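Local atomic coordinates of ferredoxin (Rhodopseudomonas palustris, PDB entry 4LTU), a protein that carries a [2Fe-2S] cluster and probably shuttles single electrons between redox partners, as adrenodoxin- and putidaredoxin-type ferredoxins do. Residues A[3-9]-A[96-102]; A[74-78]-A[103-107]. All coordinates share one frame; numbering follows the deposited sequence.

Contact 1 (A[3-9]-A[96-102]); sequences SITFIHP and DGLVLRI. Unlike the reference sequence in segment 96-102: Ile102 (reference Leu).
Thr5, Phe6 and Ile7 pair with Val99, Leu100 and Arg101 as parallel neighbours, the first and last strands of the chain lying side by side in the mixed sheet of the ferredoxin's beta-grasp fold. The ladder steps from Thr5 N to Leu98 O, back from Leu100 N to Thr5 O (2.7 Å, 169° at the hydrogen), then on through Ile7 N to Leu100 O and Ile102 N to Ile7 O. Before it, Gly97 N binds Ser3 O; the positive phi of Gly97 (106°) would press a beta carbon against the preceding carbonyl oxygen.

Ile102 closes the far end. Its CB stands 4.1 Å from Ile7 O; CG1, set between backbone N and carbonyl carbon (chi1 38°), is pressed to 3.1 Å from that same Ile7 O. CG2 comes to the edge of the Phe6 ring, near Phe6 CD1, and Ile102 CD1 reaches over one face of the His8 ring, 3.8 Å from its centroid, in a CH-pi contact.

On the Leu100 side of the sheet, Phe6 and Leu100 run alongside each other, Phe6 CE1 3.6 Å from Leu100 CD1, under helix 24-29, Ala28 touching Phe6 and Ala24 touching Leu100. An alanine in place of Phe6 would probably leave Leu100 CD1 and Ile102 CG2 without their ring partner and open a gap beneath Ala28. On the other side Ile7 CD1 meets Val99 CG1 at 3.5 Å, while Ile7 CB lies against CG of Arg101, whose guanidinium forms a salt bridge with Asp54. A water donates to Gly97 O and bonds weakly to Thr5 OG1. Backbone bonds thus fix the register; the Phe6-Leu100 face is hydrocarbon core beneath the helix, whereas that of Thr5, Ile7 and Arg101 mixes apolar packing with polar and charged groups.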
loop_
_atom_site.group_PDB
_atom_site.type_symbol
_atom_site.label_atom_id
_atom_site.label_comp_id
_atom_site.label_asym_id
_atom_site.label_seq_id
_atom_site.Cartn_x
_atom_site.Cartn_y
_atom_site.Cartn_z
ATOM N N SER A 3 9.488 4.783 8.569
ATOM C CA SER A 3 8.345 4.369 9.331
ATOM C C SER A 3 7.094 4.678 8.528
ATOM O O SER A 3 6.941 5.783 7.984
ATOM C CB SER A 3 8.316 5.155 10.647
ATOM O OG SER A 3 7.544 4.494 11.628
ATOM N N ILE A 4 6.205 3.689 8.469
ATOM C CA ILE A 4 4.964 3.797 7.743
ATOM C C ILE A 4 3.860 3.630 8.739
ATOM O O ILE A 4 3.891 2.723 9.557
ATOM C CB ILE A 4 4.761 2.654 6.700
ATOM C CG1 ILE A 4 5.930 2.539 5.728
ATOM C CG2 ILE A 4 3.462 2.863 5.916
ATOM C CD1 ILE A 4 5.930 1.202 5.025
ATOM N N THR A 5 2.853 4.482 8.632
ATOM C CA THR A 5 1.636 4.338 9.431
ATOM C C THR A 5 0.556 3.618 8.615
ATOM O O THR A 5 0.211 4.073 7.523
ATOM C CB THR A 5 1.140 5.731 9.858
ATOM O OG1 THR A 5 2.269 6.510 10.302
ATOM C CG2 THR A 5 0.131 5.631 10.947
ATOM N N PHE A 6 0.038 2.496 9.131
ATOM C CA PHE A 6 -1.080 1.792 8.498
ATOM C C PHE A 6 -2.375 1.966 9.303
ATOM O O PHE A 6 -2.358 1.825 10.532
ATOM C CB PHE A 6 -0.802 0.292 8.367
ATOM C CG PHE A 6 0.055 -0.093 7.177
ATOM C CD1 PHE A 6 -0.530 -0.400 5.943
ATOM C CD2 PHE A 6 1.438 -0.196 7.304
ATOM C CE1 PHE A 6 0.264 -0.786 4.840
ATOM C CE2 PHE A 6 2.239 -0.572 6.212
ATOM C CZ PHE A 6 1.656 -0.868 4.982
ATOM N N ILE A 7 -3.489 2.240 8.615
ATOM C CA ILE A 7 -4.800 2.361 9.282
ATOM C C ILE A 7 -5.818 1.334 8.777
ATOM O O ILE A 7 -6.090 1.251 7.584
ATOM C CB ILE A 7 -5.360 3.798 9.168
ATOM C CG1 ILE A 7 -4.485 4.745 9.977
ATOM C CG2 ILE A 7 -6.847 3.869 9.605
ATOM C CD1 ILE A 7 -4.271 6.053 9.303
ATOM N N HIS A 8 -6.350 0.548 9.705
ATOM C CA HIS A 8 -7.357 -0.483 9.424
ATOM C C HIS A 8 -8.714 0.143 9.173
ATOM O O HIS A 8 -8.955 1.286 9.587
ATOM C CB HIS A 8 -7.415 -1.507 10.567
ATOM C CG HIS A 8 -6.145 -2.295 10.712
ATOM N ND1 HIS A 8 -5.037 -1.799 11.364
ATOM C CD2 HIS A 8 -5.789 -3.515 10.238
ATOM C CE1 HIS A 8 -4.057 -2.683 11.294
ATOM N NE2 HIS A 8 -4.489 -3.737 10.627
ATOM N N PRO A 9 -9.596 -0.572 8.467
ATOM C CA PRO A 9 -10.967 -0.107 8.249
ATOM C C PRO A 9 -11.587 0.500 9.514
ATOM O O PRO A 9 -12.313 1.519 9.430
ATOM C CB PRO A 9 -11.726 -1.394 7.867
ATOM C CG PRO A 9 -10.714 -2.488 7.818
ATOM C CD PRO A 9 -9.351 -1.868 7.807
ATOM N N ASP A 96 9.194 8.888 5.123
ATOM C CA ASP A 96 9.201 8.583 6.547
ATOM C C ASP A 96 8.003 9.345 7.053
ATOM O O ASP A 96 7.936 10.577 6.884
ATOM C CB ASP A 96 10.508 9.068 7.197
ATOM C CG ASP A 96 10.614 8.740 8.699
ATOM O OD1 ASP A 96 9.725 8.105 9.302
ATOM O OD2 ASP A 96 11.641 9.129 9.288
ATOM N N GLY A 97 7.041 8.615 7.605
ATOM C CA GLY A 97 5.746 9.185 8.005
ATOM C C GLY A 97 4.555 8.840 7.112
ATOM O O GLY A 97 3.405 9.177 7.444
ATOM N N LEU A 98 4.813 8.157 5.989
ATOM C CA LEU A 98 3.753 7.791 5.032
ATOM C C LEU A 98 2.572 7.079 5.682
ATOM O O LEU A 98 2.744 6.144 6.487
ATOM C CB LEU A 98 4.318 6.920 3.902
ATOM C CG LEU A 98 3.373 6.504 2.766
ATOM C CD1 LEU A 98 2.987 7.675 1.868
ATOM C CD2 LEU A 98 3.995 5.377 1.965
ATOM N N VAL A 99 1.364 7.510 5.315
ATOM C CA VAL A 99 0.172 6.970 5.930
ATOM C C VAL A 99 -0.592 6.174 4.889
ATOM O O VAL A 99 -0.887 6.677 3.807
ATOM C CB VAL A 99 -0.716 8.091 6.517
ATOM C CG1 VAL A 99 -2.079 7.530 7.068
ATOM C CG2 VAL A 99 0.026 8.855 7.577
ATOM N N LEU A 100 -0.891 4.924 5.199
ATOM C CA LEU A 100 -1.685 4.124 4.275
ATOM C C LEU A 100 -2.882 3.522 4.988
ATOM O O LEU A 100 -2.765 3.050 6.107
ATOM C CB LEU A 100 -0.849 3.018 3.623
ATOM C CG LEU A 100 0.505 3.329 2.992
ATOM C CD1 LEU A 100 1.203 1.974 2.696
ATOM C CD2 LEU A 100 0.354 4.200 1.745
ATOM N N ARG A 101 -4.033 3.577 4.341
ATOM C CA ARG A 101 -5.220 2.942 4.870
ATOM C C ARG A 101 -5.525 1.749 3.992
ATOM O O ARG A 101 -5.359 1.798 2.761
ATOM C CB ARG A 101 -6.382 3.937 4.947
ATOM C CG ARG A 101 -5.984 5.181 5.807
ATOM C CD ARG A 101 -7.157 6.058 6.223
ATOM N NE ARG A 101 -7.272 7.207 5.341
ATOM C CZ ARG A 101 -7.183 8.469 5.737
ATOM N NH1 ARG A 101 -7.014 8.757 7.031
ATOM N NH2 ARG A 101 -7.295 9.440 4.837
ATOM N N ILE A 102 -5.969 0.683 4.643
ATOM C CA ILE A 102 -6.195 -0.594 4.023
ATOM C C ILE A 102 -7.697 -0.822 3.828
ATOM O O ILE A 102 -8.504 -0.452 4.688
ATOM C CB ILE A 102 -5.512 -1.754 4.801
ATOM C CG1 ILE A 102 -5.577 -1.561 6.299
ATOM C CG2 ILE A 102 -4.007 -1.878 4.425
ATOM C CD1 ILE A 102 -4.633 -2.531 7.070
HETATM O O HOH W 1 2.272 9.878 10.005
#

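Contact 2 (A[74-78]-A[103-107]); sequences GTASD and PERQT
Ala76 and Ser77 turn their beta carbons toward the C-terminal tail, and the closest packing is at Ala76: its CB rests 3.4 Å from Gln106 O and 3.9 Å from Arg105 CD. On the inner side of Ala76 a water bridges the two backbones, accepting from Ala76 N at 2.8 Å and donating to Gln106 O at 2.9 Å. Ser77 fills the next position, its CB 3.9 Å from Pro103 CB. With OG anti to the carbonyl carbon (chi1 -81°), the hydroxyl oxygen is placed opposite Arg105 N, which donates to it in a weak hydrogen bond of 3.5 Å, bent to 150° at the hydrogen. The inner side is closed by strand 50-53: Tyr52 touches both Ser77 and Pro103, and His50 lies against Pro103.

Neither segment is helix or strand. The pairing joins the loop between helix 66-72 and strand 83-85 to the tail that follows the last strand of the ferredoxin fold, and it lies near the cluster: the side chains of Gln106 and Cys49, a cluster ligand, are about 5 Å apart. Gln106 points its side chain away from 74-78, and its NE2 donates to His50 O, so the amide is tied to the strand just beyond that cysteine.

Toward solvent the contact is looser. Glu104 extends outward, meeting Ser77 OG only loosely, through its backbone N and CB. The chain of Arg105 bends at chi3 (97°), and its NE lies 4.0 Å from Thr107 OXT; this long salt bridge is one of charge alone, since the carboxylate oxygen stands well off the guanidinium plane.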
loop_
_atom_site.group_PDB
_atom_site.type_symbol
_atom_site.label_atom_id
_atom_site.label_comp_id
_atom_site.label_asym_id
_atom_site.label_seq_id
_atom_site.Cartn_x
_atom_site.Cartn_y
_atom_site.Cartn_z
ATOM N N GLY A 74 -9.338 -3.866 -11.164
ATOM C CA GLY A 74 -9.768 -5.211 -10.831
ATOM C C GLY A 74 -9.706 -5.513 -9.338
ATOM O O GLY A 74 -9.738 -6.686 -8.931
ATOM N N THR A 75 -9.616 -4.462 -8.517
ATOM C CA THR A 75 -9.532 -4.622 -7.064
ATOM C C THR A 75 -10.818 -5.241 -6.491
ATOM O O THR A 75 -11.852 -5.193 -7.140
ATOM C CB THR A 75 -9.217 -3.279 -6.368
ATOM O OG1 THR A 75 -10.073 -2.255 -6.889
ATOM C CG2 THR A 75 -7.763 -2.884 -6.600
ATOM N N ALA A 76 -10.748 -5.826 -5.292
ATOM C CA ALA A 76 -11.934 -6.415 -4.665
ATOM C C ALA A 76 -12.881 -5.333 -4.099
ATOM O O ALA A 76 -14.131 -5.423 -4.266
ATOM C CB ALA A 76 -11.532 -7.423 -3.591
ATOM N N SER A 77 -12.262 -4.353 -3.424
ATOM C CA SER A 77 -12.857 -3.075 -3.004
ATOM C C SER A 77 -12.542 -2.037 -4.058
ATOM O O SER A 77 -11.361 -1.787 -4.333
ATOM C CB SER A 77 -12.235 -2.579 -1.686
ATOM O OG SER A 77 -12.795 -3.194 -0.537
ATOM N N ASP A 78 -13.578 -1.403 -4.602
ATOM C CA ASP A 78 -13.449 -0.479 -5.741
ATOM C C ASP A 78 -12.412 0.655 -5.555
ATOM O O ASP A 78 -12.308 1.278 -4.468
ATOM C CB ASP A 78 -14.838 0.050 -6.175
ATOM C CG ASP A 78 -15.658 -1.002 -6.932
ATOM O OD1 ASP A 78 -16.913 -0.985 -6.864
ATOM O OD2 ASP A 78 -15.048 -1.858 -7.614
ATOM N N PRO A 103 -8.071 -1.410 2.671
ATOM C CA PRO A 103 -9.445 -1.552 2.291
ATOM C C PRO A 103 -10.150 -2.639 3.073
ATOM O O PRO A 103 -9.513 -3.511 3.653
ATOM C CB PRO A 103 -9.341 -1.950 0.819
ATOM C CG PRO A 103 -8.125 -2.714 0.748
ATOM C CD PRO A 103 -7.185 -1.937 1.625
ATOM N N GLU A 104 -11.474 -2.559 3.078
ATOM C CA GLU A 104 -12.346 -3.547 3.717
ATOM C C GLU A 104 -11.993 -4.996 3.313
ATOM O O GLU A 104 -12.098 -5.922 4.118
ATOM C CB GLU A 104 -13.786 -3.206 3.362
ATOM C CG GLU A 104 -14.845 -3.973 4.115
ATOM C CD GLU A 104 -16.234 -3.731 3.535
ATOM O OE1 GLU A 104 -17.080 -3.150 4.266
ATOM O OE2 GLU A 104 -16.465 -4.107 2.348
ATOM N N ARG A 105 -11.580 -5.181 2.068
ATOM C CA ARG A 105 -11.065 -6.484 1.624
ATOM C C ARG A 105 -10.095 -6.393 0.445
ATOM O O ARG A 105 -10.077 -5.427 -0.286
ATOM C CB ARG A 105 -12.211 -7.440 1.269
ATOM C CG ARG A 105 -13.118 -6.903 0.227
ATOM C CD ARG A 105 -13.794 -8.033 -0.471
ATOM N NE ARG A 105 -15.124 -8.304 0.048
ATOM C CZ ARG A 105 -16.137 -8.686 -0.728
ATOM N NH1 ARG A 105 -15.952 -8.815 -2.047
ATOM N NH2 ARG A 105 -17.336 -8.925 -0.196
ATOM N N GLN A 106 -9.317 -7.451 0.276
ATOM C CA GLN A 106 -8.322 -7.580 -0.769
ATOM C C GLN A 106 -8.768 -8.674 -1.725
ATOM O O GLN A 106 -8.441 -8.653 -2.892
ATOM C CB GLN A 106 -6.988 -7.980 -0.135
ATOM C CG GLN A 106 -6.472 -6.993 0.890
ATOM C CD GLN A 106 -5.707 -5.821 0.267
ATOM O OE1 GLN A 106 -5.723 -5.617 -0.957
ATOM N NE2 GLN A 106 -5.038 -5.050 1.108
ATOM N N THR A 107 -9.531 -9.625 -1.207
ATOM C CA THR A 107 -10.116 -10.690 -2.004
ATOM C C THR A 107 -11.617 -10.791 -1.648
ATOM O O THR A 107 -12.505 -10.869 -2.510
ATOM C CB THR A 107 -9.335 -12.021 -1.768
ATOM O OG1 THR A 107 -9.215 -12.752 -2.997
ATOM C CG2 THR A 107 -10.006 -12.896 -0.713
ATOM O OXT THR A 107 -12.007 -10.755 -0.469
HETATM O O HOH W 2 -8.156 -6.123 -4.194
#

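In the fold
The tail 103-107 of contact 2 continues directly from segment 96-102 of contact 1, although the two centres lie about 17 Å apart. Contact 1 is the more deeply set, joining neighbouring strands of the central sheet by regular backbone bonds, with buried side chains on its helix-covered face. Contact 2, farther from the chain's centre, ties loop to tail nearer the surface, though Pro103 and Gln106 are buried, with less than a third of the buried area, one weak direct bond and a water bridge. Strand 50-53 touches both, through Val51 and Val53 at contact 1, and His50 and Tyr52 at contact 2. Both come near cluster ligand Cys49, with Ile102 about 8 Å from it, side chain to side chain.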